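Local coordinates for protein 5-Carboxyvanillate Decarboxylase (Novosphingobium aromaticivorans, PDB 4QRN) that probably removes a carboxyl group from 5-carboxyvanillate as a metal-dependent decarboxylase of the amidohydrolase superfamily, here holding manganese and a nitro-substituted inhibitor, at residues 71-74 and 80-83; 98-103 and 144-149; 152-155 and 159-162; 180-185 and 235-240; 256-261 and 328-333. One frame throughout, in Å; residues are numbered along the deposited sequence. Where two conformers were deposited one is given.

Contact 1 of 5, residues 71-74 and 80-83; sequences GFYA and RATQ. With 1DF (4-hydroxy-3-methoxy-5-nitrobenzoic acid), chain F.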
# COMPACT_ATOMS: atom_id res chain seq x y z
N GLY A 71 -6.24 16.75 -16.30
CA GLY A 71 -5.41 17.39 -17.32
C GLY A 71 -4.94 16.34 -18.32
O GLY A 71 -4.92 16.54 -19.54
N PHE A 72 -4.59 15.16 -17.81
CA PHE A 72 -4.17 14.06 -18.68
C PHE A 72 -5.33 13.52 -19.53
O PHE A 72 -5.27 13.56 -20.76
CB PHE A 72 -3.51 12.92 -17.87
CG PHE A 72 -3.08 11.74 -18.71
CD1 PHE A 72 -1.99 11.84 -19.57
CD2 PHE A 72 -3.78 10.54 -18.66
CE1 PHE A 72 -1.59 10.75 -20.34
CE2 PHE A 72 -3.39 9.45 -19.44
CZ PHE A 72 -2.30 9.56 -20.28
N TYR A 73 -6.39 13.02 -18.91
CA TYR A 73 -7.41 12.37 -19.73
C TYR A 73 -8.14 13.33 -20.65
O TYR A 73 -8.51 12.95 -21.76
CB TYR A 73 -8.40 11.53 -18.89
CG TYR A 73 -7.74 10.28 -18.39
CD1 TYR A 73 -7.30 9.31 -19.29
CD2 TYR A 73 -7.50 10.08 -17.04
CE1 TYR A 73 -6.62 8.19 -18.84
CE2 TYR A 73 -6.83 8.97 -16.59
CZ TYR A 73 -6.39 8.03 -17.49
OH TYR A 73 -5.69 6.94 -17.06
N ALA A 74 -8.35 14.56 -20.21
CA ALA A 74 -9.13 15.47 -21.03
C ALA A 74 -8.31 16.14 -22.13
O ALA A 74 -8.89 16.64 -23.09
CB ALA A 74 -9.79 16.52 -20.15
N ARG A 80 -3.96 6.02 -25.56
CA ARG A 80 -4.69 5.50 -24.42
C ARG A 80 -5.68 6.54 -23.87
O ARG A 80 -6.85 6.20 -23.62
CB ARG A 80 -3.73 5.04 -23.32
CG ARG A 80 -4.45 4.56 -22.07
CD ARG A 80 -3.49 3.88 -21.08
NE ARG A 80 -4.27 3.37 -19.95
CZ ARG A 80 -4.63 4.09 -18.89
NH1 ARG A 80 -4.15 5.31 -18.69
NH2 ARG A 80 -5.48 3.55 -18.02
N ALA A 81 -5.25 7.78 -23.67
CA ALA A 81 -6.16 8.77 -23.07
C ALA A 81 -7.32 9.07 -24.00
O ALA A 81 -8.47 9.21 -23.56
CB ALA A 81 -5.43 10.04 -22.76
N THR A 82 -7.04 9.26 -25.28
CA THR A 82 -8.11 9.67 -26.17
C THR A 82 -9.16 8.59 -26.31
O THR A 82 -10.35 8.90 -26.37
CB THR A 82 -7.57 10.12 -27.57
OG1 THR A 82 -6.82 9.05 -28.14
CG2 THR A 82 -6.70 11.37 -27.46
N GLN A 83 -8.76 7.33 -26.36
CA GLN A 83 -9.73 6.25 -26.43
C GLN A 83 -10.53 6.11 -25.14
O GLN A 83 -11.73 5.82 -25.17
CB GLN A 83 -9.01 4.94 -26.74
CG GLN A 83 -8.60 4.78 -28.18
CD GLN A 83 -9.78 4.82 -29.13
OE1 GLN A 83 -10.69 4.00 -29.05
NE2 GLN A 83 -9.77 5.79 -30.05
C1 1DF F . -7.72 5.09 -13.77
CO1 1DF F . -7.92 3.87 -13.19
CO2 1DF F . -8.68 6.11 -13.58
CM1 1DF F . -9.16 3.69 -12.50
CM2 1DF F . -9.91 5.84 -13.02
OM 1DF F . -10.89 6.78 -12.86
CZ 1DF F . -10.24 4.57 -12.57
CC 1DF F . -6.49 5.40 -14.54
CV 1DF F . -10.52 8.15 -13.05
O1 1DF F . -5.89 4.42 -15.16
O2 1DF F . -6.10 6.57 -14.59
O3 1DF F . -11.44 4.24 -12.20
N 1DF F . -9.14 2.58 -11.48
O11 1DF F . -10.06 2.39 -10.73
O22 1DF F . -8.06 1.95 -11.33
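Tyr73 and Arg80 meet at their polar ends, where NH1 of the arginine gives a hydrogen bond to the phenol OH of the tyrosine at 2.8 Å. The N-H points at the oxygen with an angle of 149°, and the oxygen lies 20° out of the guanidinium plane. Both groups also hold one carboxylate: Tyr73 OH donates to O2 of the bound 4-hydroxy-3-methoxy-5-nitrobenzoic acid at 2.5 Å, while Arg80 NH2 reaches O1 of the same ligand at 3.0 Å. The hydroxyl thus works as a relay, accepting from the guanidinium and donating to the ligand, which fixes its rotation. Arg80 spans the gap because CG stands anti to the backbone N (chi1 176°) and the chain runs extended from there to NE.

The pair sits on two consecutive helices, 64-75 and 79-89, joined by a short connection and set over the carboxylate end of the ligand pocket in this amidohydrolase-type enzyme. Arg274 of the second subunit also binds the ligand, so the pocket is completed across the dimer. Arg80 NH2 has a further acceptor in Tyr339 O.

Behind the polar groups the packing is apolar. Ala81 points its methyl group at the first helix, with CB lying over one face of the Phe72 ring, 3.9 Å from CE2 of that residue. The same CB is 4.0 Å from CD1 of Tyr73, and CA of Ala81 lies at the edge of the phenol ring. Phe72 in turn brings its own ring edge over the centre of the Tyr73 face, placing CD2 of Phe72 3.6 Å above that plane.

Contact 2 of 5, residues 98-103 and 144-149; sequences DMDATG and PDRFIG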
# COMPACT_ATOMS: atom_id res chain seq x y z
N ASP A 98 -18.59 -2.97 -26.98
CA ASP A 98 -17.34 -3.27 -26.30
C ASP A 98 -17.54 -4.39 -25.26
O ASP A 98 -16.65 -5.24 -25.08
CB ASP A 98 -16.77 -2.02 -25.61
CG ASP A 98 -16.05 -1.07 -26.58
OD1 ASP A 98 -15.89 -1.40 -27.78
OD2 ASP A 98 -15.61 0.01 -26.13
N MET A 99 -18.66 -4.37 -24.56
CA MET A 99 -18.99 -5.44 -23.64
C MET A 99 -19.19 -6.75 -24.39
O MET A 99 -18.65 -7.80 -24.00
CB MET A 99 -20.25 -5.09 -22.85
CG MET A 99 -20.01 -3.96 -21.84
SD MET A 99 -21.51 -3.24 -21.15
CE MET A 99 -22.21 -4.65 -20.29
N ASP A 100 -19.96 -6.71 -25.48
CA ASP A 100 -20.21 -7.91 -26.26
C ASP A 100 -18.89 -8.52 -26.73
O ASP A 100 -18.72 -9.74 -26.74
CB ASP A 100 -21.10 -7.58 -27.46
CG ASP A 100 -22.55 -7.29 -27.08
OD1 ASP A 100 -22.99 -7.62 -25.96
OD2 ASP A 100 -23.28 -6.76 -27.96
N ALA A 101 -17.94 -7.68 -27.15
CA ALA A 101 -16.67 -8.16 -27.68
C ALA A 101 -15.78 -8.82 -26.63
O ALA A 101 -14.81 -9.49 -26.99
CB ALA A 101 -15.92 -7.02 -28.36
N THR A 102 -16.07 -8.58 -25.36
CA THR A 102 -15.30 -9.21 -24.29
C THR A 102 -16.14 -10.13 -23.41
O THR A 102 -15.73 -10.53 -22.32
CB THR A 102 -14.56 -8.15 -23.45
OG1 THR A 102 -15.47 -7.12 -23.01
CG2 THR A 102 -13.40 -7.57 -24.23
N GLY A 103 -17.33 -10.48 -23.89
CA GLY A 103 -18.16 -11.42 -23.17
C GLY A 103 -18.71 -10.92 -21.84
O GLY A 103 -19.05 -11.74 -20.98
N PRO A 144 -31.73 -2.63 -19.71
CA PRO A 144 -31.91 -3.11 -18.34
C PRO A 144 -31.23 -4.45 -18.04
O PRO A 144 -31.00 -4.76 -16.87
CB PRO A 144 -33.44 -3.21 -18.21
CG PRO A 144 -33.91 -3.42 -19.62
CD PRO A 144 -33.01 -2.57 -20.45
N ASP A 145 -30.95 -5.26 -19.06
CA ASP A 145 -30.26 -6.52 -18.83
C ASP A 145 -28.75 -6.40 -18.92
O ASP A 145 -28.05 -7.39 -18.69
CB ASP A 145 -30.76 -7.57 -19.82
CG ASP A 145 -32.21 -7.94 -19.58
OD1 ASP A 145 -32.67 -7.90 -18.41
OD2 ASP A 145 -32.90 -8.28 -20.56
N ARG A 146 -28.25 -5.20 -19.24
CA ARG A 146 -26.81 -4.99 -19.43
C ARG A 146 -26.19 -4.00 -18.45
O ARG A 146 -25.01 -4.14 -18.12
CB ARG A 146 -26.51 -4.47 -20.85
CG ARG A 146 -27.12 -5.30 -21.96
CD ARG A 146 -26.74 -6.74 -21.94
NE ARG A 146 -25.31 -7.00 -22.04
CZ ARG A 146 -24.61 -7.02 -23.18
NH1 ARG A 146 -25.18 -6.73 -24.34
NH2 ARG A 146 -23.33 -7.29 -23.16
N PHE A 147 -26.93 -2.96 -18.06
CA PHE A 147 -26.39 -1.85 -17.28
C PHE A 147 -27.09 -1.79 -15.93
O PHE A 147 -28.32 -1.82 -15.88
CB PHE A 147 -26.66 -0.51 -17.96
CG PHE A 147 -25.91 -0.24 -19.27
CD1 PHE A 147 -24.83 -0.99 -19.71
CD2 PHE A 147 -26.32 0.85 -20.04
CE1 PHE A 147 -24.18 -0.65 -20.91
CE2 PHE A 147 -25.68 1.19 -21.21
CZ PHE A 147 -24.62 0.44 -21.66
N ILE A 148 -26.29 -1.68 -14.87
CA ILE A 148 -26.77 -1.55 -13.50
C ILE A 148 -26.11 -0.31 -12.94
O ILE A 148 -24.93 -0.09 -13.18
CB ILE A 148 -26.34 -2.79 -12.67
CG1 ILE A 148 -26.91 -4.07 -13.28
CG2 ILE A 148 -26.74 -2.64 -11.20
CD1 ILE A 148 -26.10 -5.32 -12.95
N GLY A 149 -26.85 0.50 -12.19
CA GLY A 149 -26.29 1.75 -11.73
C GLY A 149 -25.94 1.83 -10.25
O GLY A 149 -26.67 1.30 -9.38
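Asp100 and Arg146 form a salt bridge in which one carboxylate oxygen does all the accepting. The guanidinium comes end-on, with NH2 of Arg146 at 2.8 Å and NH1 of Arg146 at 2.9 Å from OD1 of Asp100. Carboxylate and guanidinium are nearly coplanar, 14° apart. NH1 comes in on the syn side of OD1, whereas NH2 meets that oxygen almost in line with its C-O bond. Arg146 folds back to reach this place, its chain bent at chi2 (-57°) and again at chi3 (-59°).

The sulfur contact is of the Met-aromatic kind. SD of Met99 lies in the plane of the Phe147 ring, beside its edge, 3.7 Å from CE1 of Phe147.

Van der Waals contact runs along the rest of Met99, which lies alongside Arg146 with the two chains running in opposite senses: CB of Met99 lies 3.8 Å from NH2 of Arg146, and the methyl CE of Met99 reaches to 3.6 Å from the carbonyl O of Arg146.

Backbone bonds close helix 93-101 here in a Schellman motif, with Gly103 at positive phi as its C-prime residue.

Arg146 also gives NE to Asp105 O and NH2 to Ile104 O, in the chain just past that helix end. A single cation therefore ties together an aspartate, two main-chain carbonyls and the start of strand 147-149, which probably steadies the negative charge on Asp100 in this partly buried contact.

Contact 3 of 5, residues 152-155 and 159-162; sequences TVAP and EWSA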
# COMPACT_ATOMS: atom_id res chain seq x y z
N THR A 152 -24.04 8.60 -7.72
CA THR A 152 -22.99 9.53 -7.32
C THR A 152 -23.59 10.56 -6.37
O THR A 152 -24.77 10.93 -6.51
CB THR A 152 -22.33 10.19 -8.57
OG1 THR A 152 -20.98 10.56 -8.28
CG2 THR A 152 -23.07 11.41 -9.08
N VAL A 153 -22.80 11.01 -5.40
CA VAL A 153 -23.30 11.96 -4.42
C VAL A 153 -22.31 13.12 -4.25
O VAL A 153 -21.31 13.22 -4.96
CB VAL A 153 -23.68 11.28 -3.07
CG1 VAL A 153 -24.78 10.24 -3.28
CG2 VAL A 153 -22.46 10.66 -2.37
N ALA A 154 -22.63 14.02 -3.32
CA ALA A 154 -21.86 15.22 -3.08
C ALA A 154 -21.64 15.32 -1.58
O ALA A 154 -22.40 16.00 -0.89
CB ALA A 154 -22.59 16.46 -3.63
N PRO A 155 -20.63 14.63 -1.04
CA PRO A 155 -20.47 14.55 0.42
C PRO A 155 -20.21 15.89 1.06
O PRO A 155 -20.34 16.00 2.28
CB PRO A 155 -19.30 13.58 0.60
CG PRO A 155 -19.33 12.75 -0.66
CD PRO A 155 -19.66 13.74 -1.73
N GLU A 159 -26.42 15.74 4.00
CA GLU A 159 -27.86 15.57 4.10
C GLU A 159 -28.50 15.46 2.72
O GLU A 159 -29.38 14.62 2.50
CB GLU A 159 -28.45 16.72 4.91
CG GLU A 159 -27.99 16.67 6.37
CD GLU A 159 -28.41 17.87 7.17
OE1 GLU A 159 -29.43 18.49 6.81
OE2 GLU A 159 -27.70 18.19 8.16
N TRP A 160 -28.04 16.25 1.75
CA TRP A 160 -28.52 16.09 0.39
C TRP A 160 -28.13 14.72 -0.14
O TRP A 160 -28.91 14.03 -0.80
CB TRP A 160 -27.98 17.18 -0.55
CG TRP A 160 -28.42 16.96 -1.96
CD1 TRP A 160 -29.58 17.38 -2.53
CD2 TRP A 160 -27.73 16.22 -2.98
NE1 TRP A 160 -29.65 16.97 -3.83
CE2 TRP A 160 -28.52 16.25 -4.13
CE3 TRP A 160 -26.50 15.55 -3.02
CZ2 TRP A 160 -28.14 15.62 -5.31
CZ3 TRP A 160 -26.13 14.90 -4.20
CH2 TRP A 160 -26.94 14.96 -5.33
N SER A 161 -26.89 14.31 0.17
CA SER A 161 -26.41 13.01 -0.29
C SER A 161 -27.28 11.87 0.24
O SER A 161 -27.56 10.92 -0.48
CB SER A 161 -24.95 12.82 0.09
OG SER A 161 -24.09 13.70 -0.63
N ALA A 162 -27.72 11.99 1.49
CA ALA A 162 -28.63 11.01 2.06
C ALA A 162 -29.94 10.97 1.28
O ALA A 162 -30.47 9.89 0.98
CB ALA A 162 -28.87 11.32 3.53
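Val153 and Ser161 bring their CA atoms within 5.3 Å of each other, the nearest pair of CA atoms across the two segments. Residues 152-155 run as a loop with mostly extended backbone angles, whereas 159-162 belong to the first turns of helix 158-170, so an open chain passes alongside a coiled one. The backbone N of Ala154 points at the helix and donates to OG of Ser161 at 3.1 Å, with an N-H angle of 141°. Ser161 holds OG beside its own backbone N (chi1 -68°), a setting from which the hydroxyl can reach both the loop and Asp157 O, to which it is also hydrogen-bonded.

This is a beta-alpha loop of the barrel fold of the amidohydrolases: the chain leaves strand 147-149 and, after eight residues, enters helix 158-170. Val153 also packs on Ile177 and Ile179 of the next strand, 177-179.

Val153 points toward the helix and sets CB against OG of Ser161 at 3.5 Å. CB of Val153 also lies 3.7 Å from CB of Ser161, and the CG2 branch flanks the same serine. On the other flank, Trp160 presents the edge of its indole: CZ3 of Trp160 is 3.7 Å from the backbone N of Ala154, which lies in the ring plane. The methyl CB of Ala154 touches that corner too, 3.9 Å from CZ3 of Trp160. The indole further packs on Ala129 and Thr130 of helix 122-142.

Contact 4 of 5, residues 180-185 and 235-240; sequences NSHTQG and GVETGM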
# COMPACT_ATOMS: atom_id res chain seq x y z
N ASN A 180 -15.89 8.55 -4.38
CA ASN A 180 -14.54 8.58 -4.92
C ASN A 180 -13.58 9.07 -3.87
O ASN A 180 -12.99 10.14 -3.96
CB ASN A 180 -14.57 9.45 -6.17
CG ASN A 180 -15.59 8.96 -7.12
OD1 ASN A 180 -15.45 7.84 -7.64
ND2 ASN A 180 -16.67 9.73 -7.32
N SER A 181 -13.48 8.28 -2.81
CA SER A 181 -12.63 8.52 -1.66
C SER A 181 -12.83 9.93 -1.11
O SER A 181 -13.98 10.29 -0.87
CB SER A 181 -11.18 8.11 -1.95
OG SER A 181 -10.54 7.83 -0.74
N HIS A 182 -11.76 10.66 -0.79
CA HIS A 182 -11.92 11.91 -0.03
C HIS A 182 -12.78 12.94 -0.77
O HIS A 182 -12.92 12.93 -1.99
CB HIS A 182 -10.54 12.54 0.29
CG HIS A 182 -9.88 13.15 -0.90
ND1 HIS A 182 -9.98 14.50 -1.20
CD2 HIS A 182 -9.11 12.59 -1.86
CE1 HIS A 182 -9.30 14.74 -2.31
NE2 HIS A 182 -8.76 13.60 -2.73
N THR A 183 -13.36 13.85 0.02
CA THR A 183 -14.01 15.02 -0.54
C THR A 183 -13.26 16.23 -0.05
O THR A 183 -13.29 16.56 1.14
CB THR A 183 -15.52 15.07 -0.16
OG1 THR A 183 -16.19 14.00 -0.83
CG2 THR A 183 -16.17 16.39 -0.59
N GLN A 184 -12.53 16.85 -0.98
CA GLN A 184 -11.77 18.07 -0.66
C GLN A 184 -10.89 17.87 0.58
O GLN A 184 -10.79 18.75 1.44
CB GLN A 184 -12.72 19.26 -0.56
CG GLN A 184 -13.34 19.52 -1.92
CD GLN A 184 -14.41 20.58 -1.90
OE1 GLN A 184 -14.21 21.66 -1.35
NE2 GLN A 184 -15.57 20.28 -2.49
N GLY A 185 -10.24 16.72 0.65
CA GLY A 185 -9.29 16.45 1.70
C GLY A 185 -9.88 15.93 3.00
O GLY A 185 -9.13 15.72 3.97
N GLY A 235 -4.14 3.44 -4.59
CA GLY A 235 -4.19 2.42 -3.56
C GLY A 235 -3.88 2.96 -2.18
O GLY A 235 -4.45 2.50 -1.20
N VAL A 236 -2.96 3.91 -2.10
CA VAL A 236 -2.64 4.55 -0.83
C VAL A 236 -3.88 5.26 -0.30
O VAL A 236 -4.29 5.08 0.85
CB VAL A 236 -1.47 5.53 -1.01
CG1 VAL A 236 -1.32 6.43 0.23
CG2 VAL A 236 -0.16 4.78 -1.33
N GLU A 237 -4.46 6.12 -1.15
CA GLU A 237 -5.60 6.93 -0.76
C GLU A 237 -6.77 6.06 -0.29
O GLU A 237 -7.39 6.29 0.74
CB GLU A 237 -5.99 7.81 -1.95
CG GLU A 237 -7.37 8.44 -1.87
CD GLU A 237 -7.61 9.44 -0.74
OE1 GLU A 237 -6.65 9.99 -0.17
OE2 GLU A 237 -8.80 9.70 -0.48
N THR A 238 -7.08 5.04 -1.09
CA THR A 238 -8.30 4.27 -0.85
C THR A 238 -8.11 3.29 0.30
O THR A 238 -9.00 3.12 1.13
CB THR A 238 -8.71 3.53 -2.13
OG1 THR A 238 -8.68 4.44 -3.23
CG2 THR A 238 -10.12 2.98 -2.00
N GLY A 239 -6.95 2.64 0.36
CA GLY A 239 -6.66 1.77 1.48
C GLY A 239 -6.64 2.56 2.79
O GLY A 239 -7.16 2.11 3.81
N MET A 240 -6.04 3.74 2.77
CA MET A 240 -6.07 4.60 3.95
C MET A 240 -7.51 4.90 4.37
O MET A 240 -7.85 4.88 5.55
CB MET A 240 -5.33 5.92 3.69
CG MET A 240 -5.28 6.81 4.92
SD MET A 240 -4.52 8.41 4.59
CE MET A 240 -5.65 9.14 3.44
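The loop that follows barrel strand 177-179 meets helix 233-248 through Ser181, His182 and Glu237, in a buried polar contact close to the active site. One carboxylate oxygen takes both bonds. OG of Ser181 donates to OE2 of Glu237 at 2.6 Å, arriving on the anti side and 27° out of the carboxylate plane. The backbone N of His182 donates to OE2 of Glu237 at 3.1 Å, approaching that oxygen head-on. Glu237 turns OE2 to them through a bend at chi2 (64°).

In this beta/alpha barrel the helix also carries Phe234, which lines the ligand pocket, and it packs on the second subunit through Val236 against Val236 of that subunit.

The imidazole of His182 meets the carboxylate with its edge, CD2 of His182 lying 3.2 Å from OE2 of Glu237, and the two planes stand steeply to one another. Its ND1 accepts from Gly185 N at 2.9 Å, while NE2 bonds to Thr213 O. An alanine in place of Glu237 would probably leave the Ser181 hydroxyl and the His182 N-H without the acceptor they share. The other oxygen of Glu237, OE1, is bonded to Tyr187 OH.

Contact 5 of 5, residues 256-261 and 328-333; sequences SLQIMV and EDRVMY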
# COMPACT_ATOMS: atom_id res chain seq x y z
N SER A 256 -24.63 -3.71 9.87
CA SER A 256 -25.10 -4.24 8.58
C SER A 256 -24.34 -3.67 7.39
O SER A 256 -24.44 -4.21 6.29
CB SER A 256 -26.59 -3.97 8.39
OG SER A 256 -26.86 -2.61 8.16
N LEU A 257 -23.61 -2.57 7.58
CA LEU A 257 -23.02 -1.87 6.45
C LEU A 257 -21.98 -2.69 5.71
O LEU A 257 -21.08 -3.25 6.34
CB LEU A 257 -22.39 -0.58 6.96
CG LEU A 257 -21.68 0.30 5.93
CD1 LEU A 257 -22.69 0.92 4.98
CD2 LEU A 257 -20.87 1.37 6.65
N GLN A 258 -22.09 -2.73 4.39
CA GLN A 258 -21.09 -3.35 3.54
C GLN A 258 -20.36 -2.26 2.76
O GLN A 258 -21.00 -1.43 2.12
CB GLN A 258 -21.73 -4.33 2.55
CG GLN A 258 -22.54 -5.43 3.24
CD GLN A 258 -21.67 -6.32 4.12
OE1 GLN A 258 -20.68 -6.86 3.65
NE2 GLN A 258 -22.02 -6.43 5.41
N ILE A 259 -19.03 -2.29 2.82
CA ILE A 259 -18.19 -1.41 2.01
C ILE A 259 -17.41 -2.27 1.03
O ILE A 259 -16.73 -3.22 1.42
CB ILE A 259 -17.25 -0.52 2.84
CG1 ILE A 259 -18.08 0.37 3.77
CG2 ILE A 259 -16.35 0.30 1.89
CD1 ILE A 259 -17.25 1.33 4.65
N MET A 260 -17.52 -1.91 -0.25
CA MET A 260 -16.78 -2.53 -1.34
C MET A 260 -15.59 -1.67 -1.73
O MET A 260 -15.70 -0.45 -1.78
CB MET A 260 -17.70 -2.65 -2.56
CG MET A 260 -18.91 -3.53 -2.37
SD MET A 260 -20.09 -3.31 -3.71
CE MET A 260 -21.21 -4.63 -3.35
N VAL A 261 -14.47 -2.33 -2.02
CA VAL A 261 -13.33 -1.67 -2.64
C VAL A 261 -12.80 -2.57 -3.75
O VAL A 261 -12.99 -3.79 -3.75
CB VAL A 261 -12.20 -1.34 -1.65
CG1 VAL A 261 -12.62 -0.24 -0.68
CG2 VAL A 261 -11.76 -2.59 -0.90
N GLU A 328 -14.18 -16.89 -0.28
CA GLU A 328 -14.47 -16.85 -1.71
C GLU A 328 -15.82 -16.22 -2.04
O GLU A 328 -16.03 -15.84 -3.19
CB GLU A 328 -14.38 -18.23 -2.33
CG GLU A 328 -15.46 -19.15 -1.87
CD GLU A 328 -15.46 -20.47 -2.62
OE1 GLU A 328 -14.44 -20.80 -3.26
OE2 GLU A 328 -16.48 -21.18 -2.58
N ASP A 329 -16.71 -16.07 -1.07
CA ASP A 329 -17.98 -15.39 -1.31
C ASP A 329 -17.84 -13.88 -1.34
O ASP A 329 -18.83 -13.21 -1.62
CB ASP A 329 -19.01 -15.72 -0.21
CG ASP A 329 -19.48 -17.14 -0.20
OD1 ASP A 329 -19.14 -17.91 -1.10
OD2 ASP A 329 -20.26 -17.45 0.73
N ARG A 330 -16.66 -13.34 -1.02
CA ARG A 330 -16.52 -11.91 -0.77
C ARG A 330 -15.60 -11.23 -1.78
O ARG A 330 -15.22 -10.08 -1.57
CB ARG A 330 -16.06 -11.66 0.67
CG ARG A 330 -17.02 -12.24 1.69
CD ARG A 330 -16.70 -11.77 3.10
NE ARG A 330 -17.05 -10.37 3.34
CZ ARG A 330 -18.28 -9.93 3.62
NH1 ARG A 330 -19.29 -10.79 3.72
NH2 ARG A 330 -18.49 -8.65 3.82
N VAL A 331 -15.27 -11.93 -2.87
CA VAL A 331 -14.36 -11.43 -3.91
C VAL A 331 -15.07 -11.56 -5.25
O VAL A 331 -15.53 -12.65 -5.62
CB VAL A 331 -13.04 -12.23 -3.91
CG1 VAL A 331 -12.11 -11.73 -5.00
CG2 VAL A 331 -12.39 -12.17 -2.53
N MET A 332 -15.14 -10.45 -5.99
CA MET A 332 -15.90 -10.33 -7.23
C MET A 332 -15.02 -9.87 -8.38
O MET A 332 -14.09 -9.09 -8.20
CB MET A 332 -17.02 -9.27 -7.03
CG MET A 332 -18.09 -9.74 -6.07
SD MET A 332 -19.27 -8.44 -5.63
CE MET A 332 -18.30 -7.50 -4.45
N TYR A 333 -15.40 -10.30 -9.57
CA TYR A 333 -14.79 -9.83 -10.79
C TYR A 333 -15.18 -8.38 -11.10
O TYR A 333 -16.34 -7.99 -10.95
CB TYR A 333 -15.24 -10.72 -11.96
CG TYR A 333 -14.77 -10.21 -13.31
CD1 TYR A 333 -13.42 -10.27 -13.67
CD2 TYR A 333 -15.65 -9.63 -14.20
CE1 TYR A 333 -12.98 -9.76 -14.88
CE2 TYR A 333 -15.22 -9.11 -15.40
CZ TYR A 333 -13.89 -9.16 -15.74
OH TYR A 333 -13.51 -8.62 -16.95
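Gln258 and Arg330 join two non-neighbouring strands of the parallel beta/alpha barrel sheet, 259-261 and 331-332, with strand 306-309 running between them. Both residues stand just before their strands, at the N-terminal end of the sheet.

The polar part is one hydrogen bond. NH2 of Arg330 donates to OE1 of Gln258 at 2.8 Å, with an N-H angle of 142°. The donor lies in the carbonyl plane of the amide, yet the amide and guanidinium planes are 76° apart, so the two groups meet crosswise. Bends put both ends there, Gln258 at chi2 and Arg330 at chi3 (73°). Arg330 NE also bonds to Val306 O of the intervening strand, and Gln258 NE2 to Ser304 O at the end of helix 298-304, just before it. A leucine at Arg330 would probably leave the amide oxygen of Gln258 and the carbonyl of Val306 without their donor.

The apolar part is lighter. The ends of Met260 and Met332 meet beside Leu307 of the strand between them, on which both pack. Helix 356-370 lies against them too, with Trp370 on Met260 and Asn366 on Met332. The two side chains come together at their methyl ends, CE of Met260 lying 4.2 Å from CE of Met332.

How the contacts relate
Followed from the N terminus, the five contacts come strictly in series: none nests inside another and none crosses. Contact 1 closes a short loop between successive helices beside the ligand. Contact 2 spans about forty residues, from the end of helix 93-101 past strand 106-111 and helix 122-142 to strand 147-149. Contact 3 follows directly in sequence and closes a very short loop. Contact 4, across about fifty residues, ties the loop after strand 177-179 to helix 233-248, and contact 5, across about sixty-six, ties strand 259-261 to strand 331-332. Contacts 3 and 4 touch where CG of Pro155 packs 3.4 Å from OG1 of Thr183. Contact 4 meets contact 5 through Thr238 and Val261. Contacts 1 and 4 both reach the second subunit.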